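FKBO (Streptomyces hygroscopicus, PDB 4BPS) hydrolyses chorismate to pyruvate and (3R,4R)-3,4-dihydroxy-3,4-dihydrobenzoate, a step in the biosynthesis of the immunosuppressive polyketides FK506 and FK520. Local coordinates at residues 136-145 / 329-340; 267-276 / 287-296. One frame throughout, in Å; residues are numbered along the deposited sequence. Where two conformers were deposited one is given.

Interaction 1. Residues 136-145 / 329-340; sequences RTWNYVSGIN and DIAREDLLVEIE. With 3EB (3-(2-carboxyethyl)benzoic acid), chain B.
Two walls of the active-site pocket meet here, joined at one end by Trp138 with Glu340 and at the other by Asn145 with Ile330. The indole NE1 of Trp138 donates to Glu340 OE2 at 2.8 Å, with an N-H...O angle of 162°. The oxygen lies in the ring plane at the indole edge, and it is met on its syn side, 25° out of the carboxylate plane. Arg136 crosses beside it. Its NH1 packs 3.6 Å from Glu340 CB and makes a long salt bridge to Glu340 OE1, while NH2 lies over the rim of one indole face, by NE1, and donates to Thr137 O. Lys297 forms a salt bridge with Glu340 OE2, and Thr180 and Tyr299 bond to Glu340 OE1. With an alanine at Glu340, the buried Trp138 NE1 would probably lose its acceptor, and Arg136 and Lys297 the carboxylate they share. In this YjgF-fold enzyme, strand 133-142 and strand 337-343 belong to different sheets, and the bound 3-(2-carboxyethyl)benzoic acid lies between them. Glu338, the proton acceptor, brings OE2 to 3.2 Å from CA of the ligand, and Ala331 CB lies 3.9 Å from its C2. Behind Ala331, Ile144 presses CD1 to 3.6 Å from Ala331 CA. With CG1 anti to the backbone N (chi1 -166°), that branch reaches toward Ala331 while CG2 rests against Asp329 CB. Asn145 ND2 donates to Ile330 O at 3.0 Å, in the carbonyl plane, and Arg301 bonds to Asn145 OD1. A water links Asn145 N to Asp329 OD2.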
loop_
_atom_site.group_PDB
_atom_site.type_symbol
_atom_site.label_atom_id
_atom_site.label_comp_id
_atom_site.label_asym_id
_atom_site.label_seq_id
_atom_site.Cartn_x
_atom_site.Cartn_y
_atom_site.Cartn_z
ATOM N N ARG A 136 3.524 5.821 -3.547
ATOM C CA ARG A 136 3.023 4.641 -2.859
ATOM C C ARG A 136 1.512 4.674 -2.969
ATOM O O ARG A 136 0.923 5.751 -2.788
ATOM C CB ARG A 136 3.437 4.641 -1.380
ATOM C CG ARG A 136 3.935 3.330 -0.847
ATOM C CD ARG A 136 2.904 2.199 -0.851
ATOM N NE ARG A 136 3.398 1.004 -0.163
ATOM C CZ ARG A 136 2.667 -0.095 -0.060
ATOM N NH1 ARG A 136 3.131 -1.149 0.594
ATOM N NH2 ARG A 136 1.482 -0.135 -0.631
ATOM N N THR A 137 0.868 3.552 -3.262
ATOM C CA THR A 137 -0.575 3.468 -3.223
ATOM C C THR A 137 -0.995 2.265 -2.389
ATOM O O THR A 137 -0.268 1.274 -2.290
ATOM C CB THR A 137 -1.195 3.326 -4.641
ATOM O OG1 THR A 137 -0.761 2.101 -5.239
ATOM C CG2 THR A 137 -0.848 4.508 -5.522
ATOM N N TRP A 138 -2.200 2.353 -1.814
ATOM C CA TRP A 138 -2.806 1.211 -1.132
ATOM C C TRP A 138 -4.259 1.130 -1.571
ATOM O O TRP A 138 -4.935 2.155 -1.698
ATOM C CB TRP A 138 -2.795 1.370 0.378
ATOM C CG TRP A 138 -1.457 1.357 1.071
ATOM C CD1 TRP A 138 -0.912 0.313 1.757
ATOM C CD2 TRP A 138 -0.525 2.466 1.203
ATOM N NE1 TRP A 138 0.287 0.698 2.322
ATOM C CE2 TRP A 138 0.554 2.000 1.988
ATOM C CE3 TRP A 138 -0.508 3.792 0.755
ATOM C CZ2 TRP A 138 1.639 2.817 2.343
ATOM C CZ3 TRP A 138 0.567 4.598 1.105
ATOM C CH2 TRP A 138 1.623 4.107 1.899
ATOM N N ASN A 139 -4.734 -0.097 -1.733
ATOM C CA ASN A 139 -6.121 -0.381 -2.104
ATOM C C ASN A 139 -6.657 -1.425 -1.136
ATOM O O ASN A 139 -6.178 -2.562 -1.108
ATOM C CB ASN A 139 -6.211 -0.926 -3.539
ATOM C CG ASN A 139 -5.469 -0.058 -4.532
ATOM O OD1 ASN A 139 -5.996 0.951 -4.982
ATOM N ND2 ASN A 139 -4.222 -0.437 -4.862
ATOM N N TYR A 140 -7.644 -1.004 -0.344
ATOM C CA TYR A 140 -8.309 -1.880 0.638
ATOM C C TYR A 140 -9.668 -2.210 0.027
ATOM O O TYR A 140 -10.536 -1.337 -0.061
ATOM C CB TYR A 140 -8.430 -1.182 1.984
ATOM C CG TYR A 140 -7.072 -0.781 2.555
ATOM C CD1 TYR A 140 -6.234 -1.743 3.112
ATOM C CD2 TYR A 140 -6.616 0.531 2.520
ATOM C CE1 TYR A 140 -5.006 -1.418 3.634
ATOM C CE2 TYR A 140 -5.381 0.881 3.042
ATOM C CZ TYR A 140 -4.575 -0.097 3.604
ATOM O OH TYR A 140 -3.350 0.174 4.140
ATOM N N VAL A 141 -9.814 -3.458 -0.437
ATOM C CA VAL A 141 -10.884 -3.857 -1.354
ATOM C C VAL A 141 -11.833 -4.794 -0.627
ATOM O O VAL A 141 -11.505 -5.958 -0.407
ATOM C CB VAL A 141 -10.277 -4.534 -2.611
ATOM C CG1 VAL A 141 -11.385 -4.975 -3.587
ATOM C CG2 VAL A 141 -9.279 -3.607 -3.324
ATOM N N SER A 142 -13.017 -4.302 -0.266
ATOM C CA SER A 142 -14.002 -5.122 0.402
ATOM C C SER A 142 -14.409 -6.336 -0.447
ATOM O O SER A 142 -14.819 -6.203 -1.599
ATOM C CB SER A 142 -15.230 -4.303 0.676
ATOM O OG SER A 142 -16.227 -5.095 1.286
ATOM N N GLY A 143 -14.294 -7.527 0.122
ATOM C CA GLY A 143 -14.716 -8.726 -0.590
ATOM C C GLY A 143 -13.848 -9.010 -1.802
ATOM O O GLY A 143 -14.369 -9.388 -2.862
ATOM N N ILE A 144 -12.534 -8.871 -1.654
ATOM C CA ILE A 144 -11.627 -8.954 -2.788
ATOM C C ILE A 144 -11.742 -10.268 -3.578
ATOM O O ILE A 144 -11.516 -10.263 -4.793
ATOM C CB ILE A 144 -10.172 -8.703 -2.281
ATOM C CG1 ILE A 144 -9.193 -8.420 -3.426
ATOM C CG2 ILE A 144 -9.673 -9.844 -1.377
ATOM C CD1 ILE A 144 -7.867 -7.830 -2.917
ATOM N N ASN A 145 -12.098 -11.382 -2.920
ATOM C CA ASN A 145 -12.255 -12.668 -3.616
ATOM C C ASN A 145 -13.708 -13.054 -3.848
ATOM O O ASN A 145 -13.991 -14.139 -4.341
ATOM C CB ASN A 145 -11.556 -13.795 -2.846
ATOM C CG ASN A 145 -10.087 -13.540 -2.592
ATOM O OD1 ASN A 145 -9.610 -13.807 -1.488
ATOM N ND2 ASN A 145 -9.358 -13.050 -3.597
ATOM N N ASP A 329 -8.324 -11.024 3.689
ATOM C CA ASP A 329 -8.053 -11.770 2.464
ATOM C C ASP A 329 -7.009 -11.105 1.567
ATOM O O ASP A 329 -6.721 -9.904 1.688
ATOM C CB ASP A 329 -9.341 -11.950 1.673
ATOM C CG ASP A 329 -10.307 -12.970 2.294
ATOM O OD1 ASP A 329 -9.994 -13.614 3.301
ATOM O OD2 ASP A 329 -11.377 -13.182 1.717
ATOM N N ILE A 330 -6.435 -11.929 0.680
ATOM C CA ILE A 330 -5.389 -11.515 -0.240
ATOM C C ILE A 330 -5.954 -11.487 -1.683
ATOM O O ILE A 330 -7.007 -12.072 -1.963
ATOM C CB ILE A 330 -4.182 -12.500 -0.166
ATOM C CG1 ILE A 330 -3.927 -12.983 1.283
ATOM C CG2 ILE A 330 -2.918 -11.887 -0.830
ATOM C CD1 ILE A 330 -3.467 -11.910 2.273
ATOM N N ALA A 331 -5.251 -10.825 -2.609
ATOM C CA ALA A 331 -5.769 -10.606 -3.957
ATOM C C ALA A 331 -6.118 -11.876 -4.725
ATOM O O ALA A 331 -7.010 -11.820 -5.574
ATOM C CB ALA A 331 -4.757 -9.797 -4.774
ATOM N N ARG A 332 -5.389 -12.980 -4.484
ATOM C CA ARG A 332 -5.763 -14.297 -5.027
ATOM C C ARG A 332 -6.215 -15.175 -3.884
ATOM O O ARG A 332 -5.589 -15.173 -2.818
ATOM C CB ARG A 332 -4.582 -15.022 -5.676
ATOM C CG ARG A 332 -3.905 -14.263 -6.768
ATOM C CD ARG A 332 -2.709 -15.019 -7.272
ATOM N NE ARG A 332 -2.019 -14.237 -8.283
ATOM C CZ ARG A 332 -0.859 -14.582 -8.819
ATOM N NH1 ARG A 332 -0.187 -15.681 -8.417
ATOM N NH2 ARG A 332 -0.341 -13.805 -9.755
ATOM N N GLU A 333 -7.261 -15.971 -4.110
ATOM C CA GLU A 333 -7.754 -16.904 -3.105
ATOM C C GLU A 333 -6.632 -17.814 -2.582
ATOM O O GLU A 333 -6.599 -18.088 -1.379
ATOM C CB GLU A 333 -8.914 -17.763 -3.644
ATOM C CG GLU A 333 -9.490 -18.783 -2.632
ATOM C CD GLU A 333 -10.343 -18.144 -1.535
ATOM O OE1 GLU A 333 -10.898 -17.028 -1.725
ATOM O OE2 GLU A 333 -10.469 -18.772 -0.460
ATOM N N ASP A 334 -5.720 -18.251 -3.466
ATOM C CA ASP A 334 -4.672 -19.172 -3.022
ATOM C C ASP A 334 -3.451 -18.527 -2.366
ATOM O O ASP A 334 -2.546 -19.248 -1.938
ATOM C CB ASP A 334 -4.247 -20.137 -4.143
ATOM C CG ASP A 334 -3.562 -19.465 -5.320
ATOM O OD1 ASP A 334 -3.142 -18.290 -5.231
ATOM O OD2 ASP A 334 -3.381 -20.181 -6.339
ATOM N N LEU A 335 -3.448 -17.204 -2.250
ATOM C CA LEU A 335 -2.440 -16.524 -1.447
ATOM C C LEU A 335 -2.955 -16.419 -0.024
ATOM O O LEU A 335 -4.105 -16.025 0.211
ATOM C CB LEU A 335 -2.097 -15.152 -2.035
ATOM C CG LEU A 335 -1.419 -15.213 -3.413
ATOM C CD1 LEU A 335 -1.300 -13.809 -3.998
ATOM C CD2 LEU A 335 -0.045 -15.907 -3.353
ATOM N N LEU A 336 -2.080 -16.756 0.919
ATOM C CA LEU A 336 -2.458 -16.942 2.308
ATOM C C LEU A 336 -1.892 -15.887 3.247
ATOM O O LEU A 336 -2.304 -15.795 4.414
ATOM C CB LEU A 336 -1.965 -18.318 2.771
ATOM C CG LEU A 336 -2.438 -19.492 1.903
ATOM C CD1 LEU A 336 -1.765 -20.784 2.333
ATOM C CD2 LEU A 336 -3.946 -19.618 1.949
ATOM N N VAL A 337 -0.906 -15.123 2.758
ATOM C CA VAL A 337 -0.177 -14.169 3.585
ATOM C C VAL A 337 0.528 -13.180 2.675
ATOM O O VAL A 337 0.960 -13.546 1.568
ATOM C CB VAL A 337 0.849 -14.906 4.486
ATOM C CG1 VAL A 337 1.833 -15.798 3.673
ATOM C CG2 VAL A 337 1.617 -13.907 5.385
ATOM N N GLU A 338 0.640 -11.923 3.110
ATOM C CA GLU A 338 1.492 -10.960 2.428
ATOM C C GLU A 338 2.089 -10.013 3.462
ATOM O O GLU A 338 1.520 -9.832 4.545
ATOM C CB GLU A 338 0.721 -10.097 1.446
ATOM C CG GLU A 338 0.335 -10.796 0.201
ATOM C CD GLU A 338 -0.261 -9.826 -0.791
ATOM O OE1 GLU A 338 -0.843 -8.790 -0.343
ATOM O OE2 GLU A 338 -0.173 -10.062 -2.002
ATOM N N ILE A 339 3.214 -9.398 3.113
ATOM C CA ILE A 339 3.905 -8.489 3.998
ATOM C C ILE A 339 4.303 -7.233 3.227
ATOM O O ILE A 339 4.848 -7.336 2.124
ATOM C CB ILE A 339 5.170 -9.140 4.587
ATOM C CG1 ILE A 339 4.853 -10.499 5.215
ATOM C CG2 ILE A 339 5.823 -8.218 5.616
ATOM C CD1 ILE A 339 5.343 -11.662 4.438
ATOM N N GLU A 340 4.038 -6.057 3.810
ATOM C CA GLU A 340 4.552 -4.799 3.297
ATOM C C GLU A 340 5.388 -4.138 4.397
ATOM O O GLU A 340 5.297 -4.490 5.573
ATOM C CB GLU A 340 3.407 -3.857 2.873
ATOM C CG GLU A 340 2.528 -3.407 4.016
ATOM C CD GLU A 340 1.439 -2.445 3.571
ATOM O OE1 GLU A 340 0.564 -2.851 2.779
ATOM O OE2 GLU A 340 1.451 -1.256 4.017
HETATM C C 3EB B . 1.078 -10.060 -6.454
HETATM O O 3EB B . 0.494 -9.968 -7.539
HETATM C CA 3EB B . 0.335 -10.235 -5.159
HETATM O OAB 3EB B . -3.195 -5.127 -7.089
HETATM O OAD 3EB B . -2.263 -3.401 -6.052
HETATM C CAE 3EB B . 0.483 -7.283 -4.420
HETATM C CAF 3EB B . 0.666 -5.907 -4.371
HETATM C CAG 3EB B . -0.638 -7.827 -5.049
HETATM C CAH 3EB B . -0.268 -5.055 -4.935
HETATM C CAL 3EB B . -2.365 -4.666 -6.280
HETATM C CAM 3EB B . -1.559 -6.954 -5.630
HETATM C CAN 3EB B . -1.377 -5.572 -5.597
HETATM O OXT 3EB B . 2.365 -10.071 -6.363
HETATM C C2 3EB B . -0.907 -9.323 -5.074
HETATM O O HOH W 1 -12.808 -11.825 -0.128
#

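Interaction 2. Residues 267-276 / 287-296; sequences LDNMARVIGA and GHVLADVDHL
Leu290 lies against one side of the helix that includes Leu267, Met270 and Ala271. Leu290 CD2 meets Met270 CG at 3.7 Å, the two side chains crossing at a slant. Leu290 CD1 lies by Leu267 CB, and the branch carbon Leu290 CG comes to 3.9 Å from Ala271 CB. Met270 is a selenomethionine, deposited in two conformers. With chi1 and chi2 both extended (175° each), SE reaches Val293 CG1 and Leu296 CD2 in the conformer given, the latter at 4.1 Å; the other may differ. Ile274 works further along the helix. It has CG1 between the backbone N and the carbonyl carbon (chi1 72°), and Ile274 CD1 touches both Val289 O and Val293 CG2, at 3.6 Å from Val293 CG2. Ile274 and His288 cross at about a right angle, with His288 CB against the isoleucine.

The contact packs the C-terminal part of helix 259-274 against the connection that leads into strand 296-300. Met270 and Leu296 also touch Ile339, and Val293 and His288 touch Val343, both residues of strand 337-343. The backbones join where His288 N donates to Ile274 O at 2.9 Å. Gly287 lies so close to Ala276, 3.6 Å between their CA atoms, that a CB on Gly287 would clash.

One water bridges Ala271 O and His288 O. Another joins Ala276 N to the same His288 O. The His288 ring is held by Asp292: His288 ND1 donates to Asp292 OD2 at 3.0 Å, with the oxygen in the ring plane. Val289 N reaches that oxygen from the opposite face of the carboxylate.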
loop_
_atom_site.group_PDB
_atom_site.type_symbol
_atom_site.label_atom_id
_atom_site.label_comp_id
_atom_site.label_asym_id
_atom_site.label_seq_id
_atom_site.Cartn_x
_atom_site.Cartn_y
_atom_site.Cartn_z
ATOM N N LEU A 267 8.969 -13.198 2.441
ATOM C CA LEU A 267 10.104 -12.537 3.080
ATOM C C LEU A 267 11.349 -12.617 2.188
ATOM O O LEU A 267 12.108 -11.660 2.108
ATOM C CB LEU A 267 10.337 -13.144 4.455
ATOM C CG LEU A 267 9.265 -12.794 5.495
ATOM C CD1 LEU A 267 9.403 -13.716 6.721
ATOM C CD2 LEU A 267 9.366 -11.348 5.897
ATOM N N ASP A 268 11.571 -13.768 1.537
ATOM C CA ASP A 268 12.671 -13.877 0.578
ATOM C C ASP A 268 12.527 -12.847 -0.539
ATOM O O ASP A 268 13.516 -12.240 -0.959
ATOM C CB ASP A 268 12.721 -15.256 -0.092
ATOM C CG ASP A 268 13.100 -16.389 0.827
ATOM O OD1 ASP A 268 13.594 -16.163 1.945
ATOM O OD2 ASP A 268 12.890 -17.545 0.369
ATOM N N ASN A 269 11.306 -12.671 -1.049
ATOM C CA ASN A 269 11.083 -11.705 -2.122
ATOM C C ASN A 269 11.360 -10.286 -1.625
ATOM O O ASN A 269 11.990 -9.469 -2.323
ATOM C CB ASN A 269 9.652 -11.800 -2.635
ATOM C CG ASN A 269 9.468 -12.923 -3.663
ATOM O OD1 ASN A 269 10.370 -13.203 -4.449
ATOM N ND2 ASN A 269 8.262 -13.499 -3.720
HETATM N N MSE A 270 10.929 -9.964 -0.405
HETATM C CA MSE A 270 11.208 -8.656 0.160
HETATM C C MSE A 270 12.721 -8.442 0.281
HETATM O O MSE A 270 13.226 -7.372 -0.065
HETATM C CB MSE A 270 10.512 -8.552 1.520
HETATM C CG MSE A 270 10.824 -7.285 2.282
HETATM SE SE MSE A 270 9.796 -7.106 3.933
HETATM C CE MSE A 270 8.163 -6.344 3.195
ATOM N N ALA A 271 13.442 -9.461 0.763
ATOM C CA ALA A 271 14.898 -9.343 0.907
ATOM C C ALA A 271 15.557 -9.156 -0.446
ATOM O O ALA A 271 16.513 -8.394 -0.569
ATOM C CB ALA A 271 15.468 -10.557 1.620
ATOM N N ARG A 272 15.041 -9.813 -1.476
ATOM C CA ARG A 272 15.655 -9.696 -2.797
ATOM C C ARG A 272 15.455 -8.292 -3.357
ATOM O O ARG A 272 16.373 -7.710 -3.939
ATOM C CB ARG A 272 15.103 -10.741 -3.767
ATOM C CG ARG A 272 15.969 -10.838 -5.014
ATOM C CD ARG A 272 15.449 -11.804 -6.065
ATOM N NE ARG A 272 15.204 -13.086 -5.438
ATOM C CZ ARG A 272 14.004 -13.529 -5.100
ATOM N NH1 ARG A 272 13.882 -14.676 -4.453
ATOM N NH2 ARG A 272 12.916 -12.837 -5.403
ATOM N N VAL A 273 14.262 -7.736 -3.186
ATOM C CA VAL A 273 13.929 -6.445 -3.750
ATOM C C VAL A 273 14.822 -5.352 -3.180
ATOM O O VAL A 273 15.238 -4.432 -3.878
ATOM C CB VAL A 273 12.452 -6.136 -3.464
ATOM C CG1 VAL A 273 12.144 -4.675 -3.674
ATOM C CG2 VAL A 273 11.585 -6.991 -4.350
ATOM N N ILE A 274 15.091 -5.447 -1.874
ATOM C CA ILE A 274 15.854 -4.403 -1.168
ATOM C C ILE A 274 17.359 -4.686 -1.081
ATOM O O ILE A 274 18.095 -3.886 -0.500
ATOM C CB ILE A 274 15.277 -4.145 0.253
ATOM C CG1 ILE A 274 15.608 -5.319 1.202
ATOM C CG2 ILE A 274 13.780 -3.839 0.157
ATOM C CD1 ILE A 274 15.053 -5.181 2.620
ATOM N N GLY A 275 17.814 -5.790 -1.664
ATOM C CA GLY A 275 19.207 -6.184 -1.568
ATOM C C GLY A 275 20.123 -5.295 -2.371
ATOM O O GLY A 275 19.713 -4.687 -3.355
ATOM N N ALA A 276 21.382 -5.254 -1.949
ATOM C CA ALA A 276 22.388 -4.374 -2.523
ATOM C C ALA A 276 22.440 -4.433 -4.047
ATOM O O ALA A 276 22.461 -3.377 -4.688
ATOM C CB ALA A 276 23.767 -4.700 -1.943
ATOM N N GLY A 287 22.340 -0.927 -0.083
ATOM C CA GLY A 287 21.493 -2.092 0.049
ATOM C C GLY A 287 20.991 -2.264 1.466
ATOM O O GLY A 287 21.469 -1.606 2.398
ATOM N N HIS A 288 20.015 -3.160 1.614
ATOM C CA HIS A 288 19.387 -3.413 2.905
ATOM C C HIS A 288 19.177 -4.907 3.103
ATOM O O HIS A 288 19.291 -5.697 2.161
ATOM C CB HIS A 288 18.053 -2.645 2.988
ATOM C CG HIS A 288 18.277 -1.175 3.104
ATOM N ND1 HIS A 288 18.830 -0.622 4.238
ATOM C CD2 HIS A 288 18.148 -0.154 2.219
ATOM C CE1 HIS A 288 18.987 0.677 4.070
ATOM N NE2 HIS A 288 18.585 0.989 2.852
ATOM N N VAL A 289 18.873 -5.253 4.349
ATOM C CA VAL A 289 18.508 -6.598 4.762
ATOM C C VAL A 289 17.173 -6.533 5.498
ATOM O O VAL A 289 16.697 -5.440 5.862
ATOM C CB VAL A 289 19.605 -7.228 5.657
ATOM C CG1 VAL A 289 20.894 -7.429 4.847
ATOM C CG2 VAL A 289 19.838 -6.377 6.910
ATOM N N LEU A 290 16.554 -7.691 5.731
ATOM C CA LEU A 290 15.238 -7.680 6.362
ATOM C C LEU A 290 15.216 -6.986 7.711
ATOM O O LEU A 290 14.205 -6.350 8.060
ATOM C CB LEU A 290 14.689 -9.088 6.530
ATOM C CG LEU A 290 14.223 -9.759 5.248
ATOM C CD1 LEU A 290 13.732 -11.173 5.602
ATOM C CD2 LEU A 290 13.112 -8.973 4.587
ATOM N N ALA A 291 16.310 -7.085 8.474
ATOM C CA ALA A 291 16.362 -6.447 9.785
ATOM C C ALA A 291 16.257 -4.919 9.718
ATOM O O ALA A 291 16.033 -4.281 10.754
ATOM C CB ALA A 291 17.645 -6.835 10.525
ATOM N N ASP A 292 16.410 -4.357 8.518
ATOM C CA ASP A 292 16.316 -2.908 8.337
ATOM C C ASP A 292 14.886 -2.439 8.097
ATOM O O ASP A 292 14.612 -1.244 8.158
ATOM C CB ASP A 292 17.134 -2.446 7.129
ATOM C CG ASP A 292 18.606 -2.732 7.250
ATOM O OD1 ASP A 292 19.124 -2.811 8.380
ATOM O OD2 ASP A 292 19.242 -2.854 6.168
ATOM N N VAL A 293 13.974 -3.369 7.804
ATOM C CA VAL A 293 12.619 -2.983 7.444
ATOM C C VAL A 293 11.829 -2.686 8.714
ATOM O O VAL A 293 12.022 -3.308 9.764
ATOM C CB VAL A 293 11.946 -4.092 6.583
ATOM C CG1 VAL A 293 10.566 -3.647 6.116
ATOM C CG2 VAL A 293 12.811 -4.443 5.376
ATOM N N ASP A 294 10.934 -1.709 8.629
ATOM C CA ASP A 294 10.140 -1.304 9.786
ATOM C C ASP A 294 8.715 -0.973 9.314
ATOM O O ASP A 294 8.417 -0.948 8.110
ATOM C CB ASP A 294 10.824 -0.102 10.447
ATOM C CG ASP A 294 10.431 0.118 11.909
ATOM O OD1 ASP A 294 9.556 -0.572 12.474
ATOM O OD2 ASP A 294 11.034 1.061 12.486
ATOM N N HIS A 295 7.825 -0.763 10.282
ATOM C CA HIS A 295 6.426 -0.421 10.025
ATOM C C HIS A 295 5.812 -1.389 9.025
ATOM O O HIS A 295 5.254 -1.031 7.979
ATOM C CB HIS A 295 6.269 1.059 9.669
ATOM C CG HIS A 295 6.714 1.922 10.801
ATOM N ND1 HIS A 295 7.975 2.480 10.849
ATOM C CD2 HIS A 295 6.127 2.193 11.997
ATOM C CE1 HIS A 295 8.128 3.087 12.017
ATOM N NE2 HIS A 295 7.023 2.934 12.730
ATOM N N LEU A 296 5.909 -2.656 9.399
ATOM C CA LEU A 296 5.395 -3.741 8.582
ATOM C C LEU A 296 3.955 -4.064 8.918
ATOM O O LEU A 296 3.578 -4.104 10.090
ATOM C CB LEU A 296 6.245 -4.996 8.753
ATOM C CG LEU A 296 7.721 -4.833 8.357
ATOM C CD1 LEU A 296 8.626 -4.661 9.571
ATOM C CD2 LEU A 296 8.170 -6.029 7.535
HETATM O O HOH W 2 18.276 -8.145 1.464
HETATM O O HOH W 3 21.801 -6.334 0.762
#

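After several earlier strands and helix 112-129, the chain reaches residues 136-145 on strand 133-142 of the six-stranded sheet. It then runs through 183 residues before 329-340 returns to close the long loop of interaction 1. Interaction 2 falls wholly within that loop. It closes a short one, in which helix 276-281, beginning at the end of 267-276, makes the connection. The contacts therefore nest and do not cross. Their centres are 20 Å apart, but they touch at strand 337-343: Leu296 CB packs 3.4 Å from Glu340 O. Interaction 1 ties this strand to strand 133-142 of the other sheet, and interaction 2 holds helix 259-274 to the chain entering strand 296-300, its neighbour.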